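Local coordinates for nucleocapsid protein (Sin Nombre virus, PDB 2IC6), which probably encapsidates the viral RNA genome, its N-terminal region folding into an antiparallel coiled coil thought to help the protein assemble, at residues 66-69 against 70-73. The protein carries 1 engineered substitution. Sequence-based numbering, arbitrary orientation.
Sequences RELA and DLIA
Leu68 and Ile72, one helical turn apart near the C-terminal end of helix 41-74, illustrate how an i to i+4 pair builds the apolar stripe of an antiparallel coiled coil. The leucine holds CG anti to its own backbone N (chi1 -175°), which swings the branch forward along the helix. Ile72 reaches back to meet it: its CG1 lies anti to the carbonyl carbon, and the chain ends in CD1, 4.0 Å from Leu68 CG. The two side chains thus cross at a slant, and CG1 of Ile72 also rests 3.3 Å from Leu68 O, the oxygen that accepts the Ile72 amide N at 2.9 Å. Leu71 stands beside this pair. Its CG sits 3.4 Å from Glu67 O, while its CD1 approaches CD1 of Leu68 more loosely, at 4.4 Å. Leu68 reaches Gln11 and Ile14 of helix 6-37, Leu71 touches Val10 and Ile72 touches Leu7, so these three residues contribute to the face that packs on helix 6-37.

Arg66 O receives the Asp70 amide N at 3.2 Å and takes a second hydrogen bond from a water at 2.8 Å. In the conformer described, one of two modelled for Asp70, the same water also donates to OD1, so this bridge back to the preceding turn is probably only part-time. The chemistry therefore divides around the helix: the branches of Leu71 and Ile72 lie against the carbonyl oxygens of Glu67 and Leu68 and also reach helix 6-37, whereas the Arg66 carbonyl is shared between a water and the helical bond.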
# COMPACT_ATOMS: atom_id res chain seq x y z
N ARG A 66 -3.44 11.63 -7.41
CA ARG A 66 -3.09 12.74 -8.32
C ARG A 66 -4.06 12.81 -9.47
O ARG A 66 -4.43 13.91 -9.94
CB ARG A 66 -1.64 12.64 -8.75
CG ARG A 66 -0.63 13.10 -7.65
CD ARG A 66 0.83 12.93 -8.08
NE ARG A 66 1.80 13.44 -7.10
CZ ARG A 66 2.26 14.71 -7.04
NH1 ARG A 66 1.88 15.68 -7.90
NH2 ARG A 66 3.13 14.99 -6.07
N GLU A 67 -4.45 11.66 -10.01
CA GLU A 67 -5.43 11.66 -11.13
C GLU A 67 -6.79 12.13 -10.66
O GLU A 67 -7.45 12.89 -11.38
CB GLU A 67 -5.48 10.31 -11.77
CG GLU A 67 -4.16 10.10 -12.50
CD GLU A 67 -4.08 8.79 -13.32
OE1 GLU A 67 -5.14 8.20 -13.66
OE2 GLU A 67 -2.95 8.49 -13.77
N LEU A 68 -7.28 11.70 -9.49
CA LEU A 68 -8.55 12.21 -9.00
C LEU A 68 -8.52 13.72 -8.81
O LEU A 68 -9.51 14.39 -9.13
CB LEU A 68 -8.93 11.47 -7.71
CG LEU A 68 -10.31 11.85 -7.17
CD1 LEU A 68 -11.45 11.70 -8.14
CD2 LEU A 68 -10.59 11.07 -5.87
N ALA A 69 -7.42 14.27 -8.31
CA ALA A 69 -7.28 15.70 -8.17
C ALA A 69 -7.52 16.38 -9.52
O ALA A 69 -8.24 17.39 -9.62
CB ALA A 69 -6.01 16.06 -7.57
N ASP A 70 -6.90 15.88 -10.57
CA ASP A 70 -7.05 16.45 -11.90
C ASP A 70 -8.45 16.17 -12.49
O ASP A 70 -9.05 17.05 -13.16
CB ASP A 70 -5.98 16.01 -12.87
CG ASP A 70 -4.90 17.03 -12.97
OD1 ASP A 70 -3.82 16.69 -12.59
OD2 ASP A 70 -5.15 18.20 -13.38
N LEU A 71 -9.06 15.04 -12.23
CA LEU A 71 -10.44 14.79 -12.65
C LEU A 71 -11.39 15.84 -12.04
O LEU A 71 -12.27 16.39 -12.72
CB LEU A 71 -10.91 13.38 -12.25
CG LEU A 71 -10.33 12.22 -13.07
CD1 LEU A 71 -10.61 10.88 -12.36
CD2 LEU A 71 -10.89 12.21 -14.49
N ILE A 72 -11.21 16.12 -10.76
CA ILE A 72 -12.02 17.12 -10.04
C ILE A 72 -11.77 18.49 -10.67
O ILE A 72 -12.71 19.23 -10.94
CB ILE A 72 -11.70 17.10 -8.53
CG1 ILE A 72 -12.24 15.83 -7.89
CG2 ILE A 72 -12.29 18.38 -7.85
CD1 ILE A 72 -11.67 15.50 -6.48
N ALA A 73 -10.51 18.89 -10.86
CA ALA A 73 -10.23 20.22 -11.37
C ALA A 73 -10.89 20.43 -12.74
O ALA A 73 -11.43 21.49 -13.06
CB ALA A 73 -8.73 20.43 -11.47
O HOH W 1 -2.65 16.09 -9.87